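Local coordinates for protein NUDIX hydrolase (Jonesia denitrificans, PDB 4KTB) that is of unproven function but, as a NUDIX-clan protein, possibly hydrolyses dinucleoside polyphosphates such as diadenosine tetraphosphate, at residues V40-V45 with D87-H92; A44-V49 with A73-R78; P99-S104 with G144-Q149; Q110-A115 with A137-V142. All coordinates share one frame; numbering follows the deposited sequence.

Contact 1 (V40-V45 with D87-H92); sequences VYVDAV and DALVRH
Val-42 meets Leu-89 and His-92 where the helix 85-97 lies against the strand 39-49. This is the alpha/beta layering of the NUDIX fold, in which helices cover a mixed sheet. NUDIX hydrolases carry their signature on a loop-helix-loop, and helix 85-97 may correspond to its helix, though no catalytic role is established here. The short strand and helix axes run 8.9 Å apart at their closest, with their chain directions 57° from each other.

CB of Val-42 points at the helix and sits 3.8 Å from CD2 of Leu-89. From there the side chain forks. CG1 stays beside the same leucine methyl, 4.0 Å from Leu-89 CD2. CG2 is set between the backbone N and the carbonyl carbon (chi1 of -72° for CG1), and that turn carries it along the helix to His-92, whose CD2 it touches at 3.8 Å; the ring is met obliquely. The CB of Ala-88 completes the surface against CG2 at a looser 4.4 Å. Leu-89 leaves its backbone at a slant; with CD1 running on anti to CA (chi2 173°), the other methyl, CD2, is the one turned to the strand, where it also reaches CB of Ala-44.

On the far face of the strand Asp-43 turns its carboxylate to Ser-135 and Tyr-117. The contact itself is wholly buried and apolar, and the one polar ring in it is held by a neighbouring strand: His-92 is hydrogen-bonded through NE2 to the carbonyl oxygen O of Arg-78.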
loop_
_atom_site.group_PDB
_atom_site.type_symbol
_atom_site.label_atom_id
_atom_site.label_comp_id
_atom_site.label_asym_id
_atom_site.label_seq_id
_atom_site.Cartn_x
_atom_site.Cartn_y
_atom_site.Cartn_z
ATOM N N VAL A 40 1.726 -6.571 19.867
ATOM C CA VAL A 40 1.847 -6.730 18.417
ATOM C C VAL A 40 1.158 -8.015 17.969
ATOM O O VAL A 40 1.497 -9.113 18.416
ATOM C CB VAL A 40 3.302 -6.755 17.951
ATOM C CG1 VAL A 40 3.354 -6.852 16.445
ATOM C CG2 VAL A 40 4.014 -5.499 18.411
ATOM N N TYR A 41 0.191 -7.855 17.078
ATOM C CA TYR A 41 -0.622 -8.942 16.577
ATOM C C TYR A 41 -0.526 -9.018 15.067
ATOM O O TYR A 41 -0.078 -8.081 14.434
ATOM C CB TYR A 41 -2.086 -8.698 16.961
ATOM C CG TYR A 41 -2.462 -9.440 18.202
ATOM C CD1 TYR A 41 -1.760 -9.252 19.372
ATOM C CD2 TYR A 41 -3.487 -10.364 18.190
ATOM C CE1 TYR A 41 -2.093 -9.947 20.515
ATOM C CE2 TYR A 41 -3.830 -11.065 19.325
ATOM C CZ TYR A 41 -3.129 -10.850 20.483
ATOM O OH TYR A 41 -3.464 -11.545 21.615
ATOM N N VAL A 42 -0.956 -10.143 14.505
ATOM C CA VAL A 42 -1.240 -10.234 13.074
ATOM C C VAL A 42 -2.650 -10.764 12.847
ATOM O O VAL A 42 -3.175 -11.530 13.657
ATOM C CB VAL A 42 -0.242 -11.155 12.299
ATOM C CG1 VAL A 42 1.145 -10.516 12.169
ATOM C CG2 VAL A 42 -0.160 -12.535 12.950
ATOM N N ASP A 43 -3.247 -10.334 11.741
ATOM C CA ASP A 43 -4.454 -10.952 11.228
ATOM C C ASP A 43 -4.156 -11.393 9.815
ATOM O O ASP A 43 -3.527 -10.658 9.042
ATOM C CB ASP A 43 -5.629 -9.968 11.213
ATOM C CG ASP A 43 -6.226 -9.736 12.588
ATOM O OD1 ASP A 43 -7.049 -10.557 13.019
ATOM O OD2 ASP A 43 -5.886 -8.724 13.232
ATOM N N ALA A 44 -4.579 -12.608 9.491
ATOM C CA ALA A 44 -4.451 -13.114 8.139
ATOM C C ALA A 44 -5.842 -13.440 7.648
ATOM O O ALA A 44 -6.558 -14.190 8.298
ATOM C CB ALA A 44 -3.591 -14.346 8.121
ATOM N N VAL A 45 -6.219 -12.876 6.505
ATOM C CA VAL A 45 -7.466 -13.245 5.846
ATOM C C VAL A 45 -7.159 -14.346 4.829
ATOM O O VAL A 45 -6.460 -14.112 3.836
ATOM C CB VAL A 45 -8.154 -12.045 5.178
ATOM C CG1 VAL A 45 -9.223 -12.513 4.233
ATOM C CG2 VAL A 45 -8.789 -11.151 6.207
ATOM N N ASP A 87 6.964 -14.519 9.839
ATOM C CA ASP A 87 7.082 -15.835 10.474
ATOM C C ASP A 87 5.910 -16.112 11.418
ATOM O O ASP A 87 5.433 -17.238 11.516
ATOM C CB ASP A 87 8.389 -15.944 11.275
ATOM C CG ASP A 87 9.620 -16.019 10.395
ATOM O OD1 ASP A 87 9.522 -16.555 9.275
ATOM O OD2 ASP A 87 10.691 -15.544 10.837
ATOM N N ALA A 88 5.487 -15.085 12.145
ATOM C CA ALA A 88 4.258 -15.181 12.931
ATOM C C ALA A 88 3.087 -15.517 12.013
ATOM O O ALA A 88 2.179 -16.242 12.401
ATOM C CB ALA A 88 3.986 -13.888 13.672
ATOM N N LEU A 89 3.114 -14.996 10.790
ATOM C CA LEU A 89 2.050 -15.289 9.838
ATOM C C LEU A 89 2.063 -16.775 9.520
ATOM O O LEU A 89 1.034 -17.451 9.553
ATOM C CB LEU A 89 2.235 -14.486 8.549
ATOM C CG LEU A 89 1.929 -12.998 8.620
ATOM C CD1 LEU A 89 2.331 -12.373 7.307
ATOM C CD2 LEU A 89 0.442 -12.754 8.919
ATOM N N VAL A 90 3.248 -17.281 9.217
ATOM C CA VAL A 90 3.404 -18.691 8.902
ATOM C C VAL A 90 2.907 -19.546 10.060
ATOM O O VAL A 90 2.127 -20.481 9.880
ATOM C CB VAL A 90 4.870 -19.018 8.654
ATOM C CG1 VAL A 90 5.056 -20.509 8.544
ATOM C CG2 VAL A 90 5.376 -18.314 7.393
ATOM N N ARG A 91 3.358 -19.204 11.259
ATOM C CA ARG A 91 3.009 -19.951 12.456
ATOM C C ARG A 91 1.511 -19.977 12.700
ATOM O O ARG A 91 0.962 -20.987 13.108
ATOM C CB ARG A 91 3.725 -19.343 13.658
ATOM C CG ARG A 91 3.462 -20.059 14.946
ATOM C CD ARG A 91 4.397 -19.577 16.042
ATOM N NE ARG A 91 4.240 -18.151 16.298
ATOM C CZ ARG A 91 3.326 -17.641 17.110
ATOM N NH1 ARG A 91 2.480 -18.448 17.738
ATOM N NH2 ARG A 91 3.263 -16.329 17.286
ATOM N N HIS A 92 0.836 -18.868 12.442
ATOM C CA HIS A 92 -0.582 -18.783 12.790
ATOM C C HIS A 92 -1.423 -19.481 11.746
ATOM O O HIS A 92 -2.479 -20.027 12.048
ATOM C CB HIS A 92 -1.027 -17.325 13.023
ATOM C CG HIS A 92 -0.590 -16.774 14.345
ATOM N ND1 HIS A 92 -1.136 -17.191 15.540
ATOM C CD2 HIS A 92 0.362 -15.861 14.668
ATOM C CE1 HIS A 92 -0.546 -16.558 16.540
ATOM N NE2 HIS A 92 0.367 -15.746 16.038
#

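Contact 2 (A44-V49 with A73-R78); sequences AVPVRV and ALVSGR. With NA (sodium ion), chain E; EDO (1,2-ethanediol), chain P.
Val-75 has CG1 trans to its backbone N (chi1 166°), which leaves CG2 to lie against the ring of Pro-46, 3.7 Å from its CG. Val-45 has the same torsion, and its CG2 crosses to CD2 of Leu-74, again at 3.7 Å. These apolar pairs flank an antiparallel hydrogen-bonded pair, Ala-44 with Val-75, that joins the strands 39-49 and 75-78 in the central sheet of the NUDIX fold. Ala-44 N gives a short bond of 2.6 Å to Val-75 O, while Val-75 N returns one of 3.1 Å to Ala-44 O, lying in the carbonyl plane. From helix 85-97, Ile-93 packs on Ala-44, Leu-97 on Pro-46 and His-92 on Val-75; Val-45 and Leu-74 face the helix 176-186.

Just beyond, Ser-76 O binds a sodium ion at 2.3 Å, and five waters complete the modelled shell, one of them at a long distance. Another of those waters accepts a bond from Ser-76 N. Pro-46 has no N-H to offer and Leu-74 is already outside the strand, which probably explains why one bridge is all the two segments form. Two backbone bonds set the register here, and beyond them toward Pro-46 the segments meet through apolar carbons alone.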
loop_
_atom_site.group_PDB
_atom_site.type_symbol
_atom_site.label_atom_id
_atom_site.label_comp_id
_atom_site.label_asym_id
_atom_site.label_seq_id
_atom_site.Cartn_x
_atom_site.Cartn_y
_atom_site.Cartn_z
ATOM N N ALA A 44 -4.579 -12.608 9.491
ATOM C CA ALA A 44 -4.451 -13.114 8.139
ATOM C C ALA A 44 -5.842 -13.440 7.648
ATOM O O ALA A 44 -6.558 -14.190 8.298
ATOM C CB ALA A 44 -3.591 -14.346 8.121
ATOM N N VAL A 45 -6.219 -12.876 6.505
ATOM C CA VAL A 45 -7.466 -13.245 5.846
ATOM C C VAL A 45 -7.159 -14.346 4.829
ATOM O O VAL A 45 -6.460 -14.112 3.836
ATOM C CB VAL A 45 -8.154 -12.045 5.178
ATOM C CG1 VAL A 45 -9.223 -12.513 4.233
ATOM C CG2 VAL A 45 -8.789 -11.151 6.207
ATOM N N PRO A 46 -7.658 -15.563 5.097
ATOM C CA PRO A 46 -7.280 -16.704 4.255
ATOM C C PRO A 46 -8.193 -16.804 3.045
ATOM O O PRO A 46 -9.425 -16.843 3.205
ATOM C CB PRO A 46 -7.500 -17.913 5.180
ATOM C CG PRO A 46 -7.726 -17.314 6.585
ATOM C CD PRO A 46 -8.359 -15.996 6.316
ATOM N N VAL A 47 -7.610 -16.846 1.849
ATOM C CA VAL A 47 -8.426 -16.807 0.638
ATOM C C VAL A 47 -8.055 -17.843 -0.403
ATOM O O VAL A 47 -6.923 -18.326 -0.454
ATOM C CB VAL A 47 -8.388 -15.419 -0.039
ATOM C CG1 VAL A 47 -8.660 -14.312 0.959
ATOM C CG2 VAL A 47 -7.049 -15.191 -0.729
ATOM N N ARG A 48 -9.041 -18.181 -1.226
ATOM C CA ARG A 48 -8.825 -18.974 -2.424
ATOM C C ARG A 48 -8.830 -18.022 -3.594
ATOM O O ARG A 48 -9.733 -17.192 -3.713
ATOM C CB ARG A 48 -9.957 -19.985 -2.626
ATOM C CG ARG A 48 -9.922 -21.193 -1.688
ATOM C CD ARG A 48 -11.097 -22.120 -1.941
ATOM N NE ARG A 48 -11.049 -23.298 -1.085
ATOM C CZ ARG A 48 -12.076 -24.105 -0.863
ATOM N NH1 ARG A 48 -13.248 -23.862 -1.433
ATOM N NH2 ARG A 48 -11.921 -25.152 -0.069
ATOM N N VAL A 49 -7.831 -18.142 -4.458
ATOM C CA VAL A 49 -7.739 -17.265 -5.620
ATOM C C VAL A 49 -7.724 -18.063 -6.925
ATOM O O VAL A 49 -7.393 -19.255 -6.926
ATOM C CB VAL A 49 -6.487 -16.350 -5.552
ATOM C CG1 VAL A 49 -6.524 -15.470 -4.318
ATOM C CG2 VAL A 49 -5.219 -17.176 -5.558
ATOM N N ALA A 73 -14.091 -16.534 12.809
ATOM C CA ALA A 73 -12.826 -15.840 13.057
ATOM C C ALA A 73 -11.843 -15.875 11.897
ATOM O O ALA A 73 -11.720 -16.880 11.200
ATOM C CB ALA A 73 -12.149 -16.395 14.310
ATOM N N LEU A 74 -11.125 -14.769 11.730
ATOM C CA LEU A 74 -9.970 -14.714 10.853
ATOM C C LEU A 74 -8.814 -15.478 11.494
ATOM O O LEU A 74 -8.941 -16.037 12.582
ATOM C CB LEU A 74 -9.572 -13.258 10.635
ATOM C CG LEU A 74 -10.698 -12.412 10.041
ATOM C CD1 LEU A 74 -10.319 -10.940 9.986
ATOM C CD2 LEU A 74 -10.996 -12.897 8.661
ATOM N N VAL A 75 -7.675 -15.507 10.827
ATOM C CA VAL A 75 -6.505 -16.106 11.440
ATOM C C VAL A 75 -5.723 -14.987 12.128
ATOM O O VAL A 75 -5.280 -14.041 11.482
ATOM C CB VAL A 75 -5.677 -16.862 10.402
ATOM C CG1 VAL A 75 -4.275 -17.198 10.937
ATOM C CG2 VAL A 75 -6.437 -18.122 9.961
ATOM N N SER A 76 -5.584 -15.089 13.447
ATOM C CA SER A 76 -5.187 -13.939 14.248
ATOM C C SER A 76 -4.397 -14.324 15.492
ATOM O O SER A 76 -4.709 -15.305 16.163
ATOM C CB SER A 76 -6.431 -13.152 14.661
ATOM O OG SER A 76 -6.107 -12.113 15.565
ATOM N N GLY A 77 -3.377 -13.539 15.808
ATOM C CA GLY A 77 -2.597 -13.826 16.987
ATOM C C GLY A 77 -1.377 -12.956 17.177
ATOM O O GLY A 77 -0.992 -12.171 16.307
ATOM N N ARG A 78 -0.759 -13.137 18.332
ATOM C CA ARG A 78 0.322 -12.305 18.806
ATOM C C ARG A 78 1.596 -12.597 18.030
ATOM O O ARG A 78 1.786 -13.705 17.537
ATOM C CB ARG A 78 0.527 -12.609 20.288
ATOM C CG ARG A 78 1.400 -11.633 21.038
ATOM C CD ARG A 78 1.394 -11.968 22.529
ATOM N NE ARG A 78 2.082 -13.226 22.829
ATOM C CZ ARG A 78 3.388 -13.324 23.070
ATOM N NH1 ARG A 78 4.156 -12.240 23.040
ATOM N NH2 ARG A 78 3.930 -14.507 23.334
HETATM NA NA NA E . -5.509 -17.246 17.048
HETATM C C1 EDO P . -15.380 -25.415 0.706
HETATM O O1 EDO P . -14.509 -26.124 -0.179
HETATM C C2 EDO P . -16.654 -25.014 -0.029
HETATM O O2 EDO P . -16.329 -24.233 -1.184
HETATM O O HOH W 1 -7.100 -17.108 15.303
HETATM O O HOH W 2 -3.768 -18.253 15.905
HETATM O O HOH W 3 -7.406 -16.228 17.779
HETATM O O HOH W 4 -6.887 -19.734 16.842
HETATM O O HOH W 5 -4.272 -17.202 19.105
#

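Contact 3 (P99-S104 with G144-Q149)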
loop_
_atom_site.group_PDB
_atom_site.type_symbol
_atom_site.label_atom_id
_atom_site.label_comp_id
_atom_site.label_asym_id
_atom_site.label_seq_id
_atom_site.Cartn_x
_atom_site.Cartn_y
_atom_site.Cartn_z
ATOM N N PRO A 99 -0.714 -27.902 8.561
ATOM C CA PRO A 99 0.639 -27.694 8.049
ATOM C C PRO A 99 0.739 -27.792 6.542
ATOM O O PRO A 99 1.821 -27.583 6.002
ATOM C CB PRO A 99 1.409 -28.849 8.672
ATOM C CG PRO A 99 0.399 -29.945 8.734
ATOM C CD PRO A 99 -0.902 -29.272 9.067
ATOM N N VAL A 100 -0.353 -28.113 5.868
ATOM C CA VAL A 100 -0.293 -28.200 4.420
ATOM C C VAL A 100 -1.196 -27.177 3.728
ATOM O O VAL A 100 -1.560 -27.361 2.570
ATOM C CB VAL A 100 -0.635 -29.612 3.918
ATOM C CG1 VAL A 100 0.406 -30.619 4.406
ATOM C CG2 VAL A 100 -2.034 -30.013 4.377
ATOM N N ALA A 101 -1.538 -26.093 4.424
ATOM C CA ALA A 101 -2.398 -25.059 3.844
ATOM C C ALA A 101 -1.714 -24.339 2.688
ATOM O O ALA A 101 -2.369 -23.776 1.819
ATOM C CB ALA A 101 -2.817 -24.064 4.906
ATOM N N LEU A 102 -0.388 -24.368 2.700
ATOM C CA LEU A 102 0.424 -23.722 1.672
ATOM C C LEU A 102 0.056 -22.260 1.455
ATOM O O LEU A 102 -0.364 -21.876 0.363
ATOM C CB LEU A 102 0.296 -24.453 0.334
ATOM C CG LEU A 102 0.624 -25.940 0.271
ATOM C CD1 LEU A 102 0.427 -26.467 -1.152
ATOM C CD2 LEU A 102 2.046 -26.176 0.749
ATOM N N PRO A 103 0.220 -21.439 2.492
ATOM C CA PRO A 103 -0.082 -20.019 2.325
ATOM C C PRO A 103 0.933 -19.349 1.396
ATOM O O PRO A 103 2.090 -19.786 1.325
ATOM C CB PRO A 103 0.098 -19.473 3.741
ATOM C CG PRO A 103 1.064 -20.439 4.406
ATOM C CD PRO A 103 0.646 -21.765 3.865
ATOM N N SER A 104 0.502 -18.306 0.691
ATOM C CA SER A 104 1.438 -17.417 0.017
ATOM C C SER A 104 1.671 -16.178 0.874
ATOM O O SER A 104 0.918 -15.207 0.795
ATOM C CB SER A 104 0.914 -17.014 -1.352
ATOM O OG SER A 104 0.875 -18.130 -2.214
ATOM N N GLY A 144 -2.750 -24.827 -0.567
ATOM C CA GLY A 144 -2.947 -26.239 -0.276
ATOM C C GLY A 144 -4.225 -26.539 0.483
ATOM O O GLY A 144 -5.069 -25.665 0.674
ATOM N N ASP A 145 -4.374 -27.781 0.921
ATOM C CA ASP A 145 -5.576 -28.178 1.630
ATOM C C ASP A 145 -5.499 -27.709 3.082
ATOM O O ASP A 145 -4.420 -27.670 3.684
ATOM C CB ASP A 145 -5.780 -29.697 1.543
ATOM C CG ASP A 145 -6.026 -30.180 0.114
ATOM O OD1 ASP A 145 -7.173 -30.062 -0.370
ATOM O OD2 ASP A 145 -5.081 -30.691 -0.526
ATOM N N CYS A 146 -6.649 -27.321 3.623
ATOM C CA CYS A 146 -6.730 -26.792 4.974
ATOM C C CYS A 146 -7.689 -27.628 5.797
ATOM O O CYS A 146 -8.627 -28.219 5.264
ATOM C CB CYS A 146 -7.247 -25.353 4.954
ATOM S SG CYS A 146 -6.265 -24.162 4.062
ATOM N N SER A 147 -7.465 -27.672 7.101
ATOM C CA SER A 147 -8.449 -28.271 7.986
ATOM C C SER A 147 -8.412 -27.509 9.297
ATOM O O SER A 147 -7.331 -27.226 9.815
ATOM C CB SER A 147 -8.183 -29.760 8.202
ATOM O OG SER A 147 -6.917 -30.001 8.780
ATOM N N PRO A 148 -9.591 -27.164 9.832
ATOM C CA PRO A 148 -9.660 -26.374 11.067
ATOM C C PRO A 148 -8.957 -27.086 12.220
ATOM O O PRO A 148 -9.279 -28.239 12.527
ATOM C CB PRO A 148 -11.167 -26.271 11.341
ATOM C CG PRO A 148 -11.769 -27.442 10.614
ATOM C CD PRO A 148 -10.916 -27.616 9.380
ATOM N N GLN A 149 -8.005 -26.412 12.857
ATOM C CA GLN A 149 -7.219 -27.049 13.913
ATOM C C GLN A 149 -7.594 -26.612 15.328
ATOM O O GLN A 149 -8.161 -25.535 15.539
ATOM C CB GLN A 149 -5.722 -26.783 13.707
ATOM C CG GLN A 149 -5.202 -27.036 12.300
ATOM C CD GLN A 149 -4.984 -28.499 12.013
ATOM O OE1 GLN A 149 -5.475 -29.025 11.014
ATOM N NE2 GLN A 149 -4.233 -29.165 12.876
#
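Two surface loops of the NUDIX fold meet here. Loop 99-104 follows the helix 85-97; loop 144-149 leads from the strand 133-141 toward the strand 154-158. Neither has regular secondary structure, and the backbone does most of the joining. Gly-144 N donates to Ala-101 O over 2.6 Å, but the donor stands above the carbonyl plane, 55° out of it, rather than on a lone pair.

Around that bond the chains pass very close. The CA of Gly-144 lies 3.4 Å from Val-100 O in a CA-H...O contact, and the CA of Ala-101 makes a second one to Asp-145 O. Leu-102 presses its CB, CG and CD1 along the glycine backbone; CD1 comes within 3.5 Å of Gly-144 CA, tighter than usual for two carbons. Gly-144, having no side chain, lets the two backbones lie this close. Val-100 joins with CG2 against Asp-145 O.

Backbone bonds from Leu-102 to Arg-143 and from Ser-147 to Leu-97 extend the join in both directions. Inward, Ile-93 lies under Ala-101, and Leu-97 and Leu-155 touch Cys-146. The thiol stays beside its own backbone N (chi1 -61°), which places SG against the methyl of Ala-101, with 3.6 Å between SG and CB.

Contact 4 (Q110-A115 with A137-V142)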
loop_
_atom_site.group_PDB
_atom_site.type_symbol
_atom_site.label_atom_id
_atom_site.label_comp_id
_atom_site.label_asym_id
_atom_site.label_seq_id
_atom_site.Cartn_x
_atom_site.Cartn_y
_atom_site.Cartn_z
ATOM N N GLN A 110 4.245 -4.722 4.053
ATOM C CA GLN A 110 3.181 -3.733 4.138
ATOM C C GLN A 110 1.816 -4.394 4.294
ATOM O O GLN A 110 1.359 -5.080 3.390
ATOM C CB GLN A 110 3.142 -2.852 2.890
ATOM C CG GLN A 110 2.103 -1.734 3.001
ATOM C CD GLN A 110 2.008 -0.903 1.743
ATOM O OE1 GLN A 110 2.055 -1.439 0.633
ATOM N NE2 GLN A 110 1.880 0.410 1.902
ATOM N N PRO A 111 1.143 -4.171 5.431
ATOM C CA PRO A 111 -0.172 -4.806 5.532
ATOM C C PRO A 111 -1.179 -4.032 4.727
ATOM O O PRO A 111 -0.898 -2.920 4.300
ATOM C CB PRO A 111 -0.503 -4.690 7.017
ATOM C CG PRO A 111 0.170 -3.418 7.432
ATOM C CD PRO A 111 1.457 -3.354 6.616
ATOM N N PHE A 112 -2.351 -4.602 4.518
ATOM C CA PHE A 112 -3.357 -3.839 3.831
ATOM C C PHE A 112 -3.975 -2.832 4.793
ATOM O O PHE A 112 -4.579 -1.849 4.369
ATOM C CB PHE A 112 -4.388 -4.750 3.172
ATOM C CG PHE A 112 -5.440 -5.266 4.104
ATOM C CD1 PHE A 112 -6.585 -4.524 4.367
ATOM C CD2 PHE A 112 -5.311 -6.512 4.680
ATOM C CE1 PHE A 112 -7.558 -5.007 5.212
ATOM C CE2 PHE A 112 -6.284 -7.002 5.523
ATOM C CZ PHE A 112 -7.408 -6.250 5.790
ATOM N N THR A 113 -3.821 -3.066 6.088
ATOM C CA THR A 113 -4.276 -2.096 7.082
ATOM C C THR A 113 -3.670 -2.435 8.408
ATOM O O THR A 113 -2.985 -3.437 8.546
ATOM C CB THR A 113 -5.817 -2.075 7.286
ATOM O OG1 THR A 113 -6.178 -0.906 8.019
ATOM C CG2 THR A 113 -6.265 -3.257 8.109
ATOM N N VAL A 114 -3.922 -1.572 9.376
ATOM C CA VAL A 114 -3.596 -1.853 10.748
ATOM C C VAL A 114 -4.879 -1.755 11.553
ATOM O O VAL A 114 -5.565 -0.744 11.517
ATOM C CB VAL A 114 -2.562 -0.889 11.289
ATOM C CG1 VAL A 114 -2.310 -1.178 12.753
ATOM C CG2 VAL A 114 -1.259 -0.991 10.491
ATOM N N ALA A 115 -5.208 -2.831 12.256
ATOM C CA ALA A 115 -6.435 -2.906 13.045
ATOM C C ALA A 115 -6.070 -2.755 14.516
ATOM O O ALA A 115 -5.335 -3.587 15.075
ATOM C CB ALA A 115 -7.133 -4.224 12.824
ATOM N N ALA A 137 -2.569 -6.485 9.328
ATOM C CA ALA A 137 -3.499 -7.403 8.700
ATOM C C ALA A 137 -3.053 -7.706 7.293
ATOM O O ALA A 137 -2.640 -6.816 6.561
ATOM C CB ALA A 137 -4.908 -6.839 8.712
ATOM N N TYR A 138 -3.133 -8.973 6.915
ATOM C CA TYR A 138 -2.796 -9.348 5.559
ATOM C C TYR A 138 -3.841 -10.278 4.974
ATOM O O TYR A 138 -4.478 -11.045 5.685
ATOM C CB TYR A 138 -1.424 -10.024 5.510
ATOM C CG TYR A 138 -0.285 -9.220 6.098
ATOM C CD1 TYR A 138 -0.053 -9.227 7.459
ATOM C CD2 TYR A 138 0.569 -8.479 5.290
ATOM C CE1 TYR A 138 0.985 -8.517 8.012
ATOM C CE2 TYR A 138 1.625 -7.754 5.839
ATOM C CZ TYR A 138 1.817 -7.786 7.210
ATOM O OH TYR A 138 2.832 -7.094 7.804
ATOM N N ILE A 139 -4.018 -10.190 3.665
ATOM C CA ILE A 139 -4.755 -11.199 2.928
ATOM C C ILE A 139 -3.772 -12.297 2.541
ATOM O O ILE A 139 -2.761 -12.033 1.872
ATOM C CB ILE A 139 -5.330 -10.619 1.645
ATOM C CG1 ILE A 139 -6.458 -9.641 1.961
ATOM C CG2 ILE A 139 -5.856 -11.712 0.741
ATOM C CD1 ILE A 139 -6.883 -8.838 0.758
ATOM N N VAL A 140 -4.067 -13.530 2.939
ATOM C CA VAL A 140 -3.163 -14.635 2.657
ATOM C C VAL A 140 -3.826 -15.716 1.799
ATOM O O VAL A 140 -4.736 -16.417 2.251
ATOM C CB VAL A 140 -2.591 -15.258 3.934
ATOM C CG1 VAL A 140 -1.527 -16.289 3.563
ATOM C CG2 VAL A 140 -1.996 -14.189 4.853
ATOM N N PRO A 141 -3.392 -15.825 0.534
ATOM C CA PRO A 141 -3.956 -16.926 -0.235
ATOM C C PRO A 141 -3.326 -18.197 0.294
ATOM O O PRO A 141 -2.156 -18.172 0.701
ATOM C CB PRO A 141 -3.490 -16.635 -1.672
ATOM C CG PRO A 141 -3.142 -15.154 -1.674
ATOM C CD PRO A 141 -2.570 -14.930 -0.298
ATOM N N VAL A 142 -4.109 -19.267 0.349
ATOM C CA VAL A 142 -3.581 -20.568 0.724
ATOM C C VAL A 142 -3.675 -21.449 -0.485
ATOM O O VAL A 142 -4.713 -21.491 -1.150
ATOM C CB VAL A 142 -4.347 -21.207 1.885
ATOM C CG1 VAL A 142 -3.876 -20.618 3.191
ATOM C CG2 VAL A 142 -5.835 -20.996 1.708
#
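The segment 110-115 comes in across the strand 133-141, the touching parts running 104° apart, and it is tied there by two backbone bonds: Phe-112 N to Ala-137 O at 3.0 Å, and a longer one from Ala-137 N to Thr-113 O at 3.2 Å. Here strand 113-118 begins to run antiparallel to strand 133-141 in the mixed sheet of the NUDIX fold.

The side chains part to either side of this backbone link. Pro-111 lays its CB over one face of the Tyr-138 ring, 4.0 Å from the centroid and 18° off the ring normal, a CH-pi contact displaced toward the rim. Tyr-138 starts out away from the segment, and only its ring reaches back to it; its hydroxyl is hydrogen-bonded to Pro-109 O, which holds the ring end in place. Phe-112 takes the other route. Its ring is tucked back over its own backbone (chi1 81°) and folds over Ala-137, where CE2 meets the alanine CB at 3.5 Å. The ring edge points at the CA of Tyr-138, while CD2 comes loosely to CG1 of Ile-139.

Gln-110 and Pro-111 also pair with their counterparts in the second subunit, Gln-110 NE2 bonding to Pro-111 O of that chain. Within the chain, the helix 176-186 covers Phe-112 and Thr-113 through Gln-182, Ala-183 and Leu-179, and the strand 39-49 runs parallel to 133-141 as its neighbour in the sheet.

Contacts 1 and 2 both use strand 39-49, and contact 4 lies on its parallel neighbour 133-141; all three are buried. Contact 1 covers the shared strand with a helix, while contact 2 pairs it with 75-78. Val-45 sits at the join, its N and O probably bonded to Tyr-138 O and Val-140 N. Contact 3 lies at the surface, about 17 Å from contact 4 between centres, yet Ser-104 N probably bonds to Pro-141 O. The chemistry follows the place: carbon against carbon in contact 1, backbone bonds flanked by aliphatic pairs in contact 2, bonds plus aromatic packing in contact 4, and close backbone passage in contact 3.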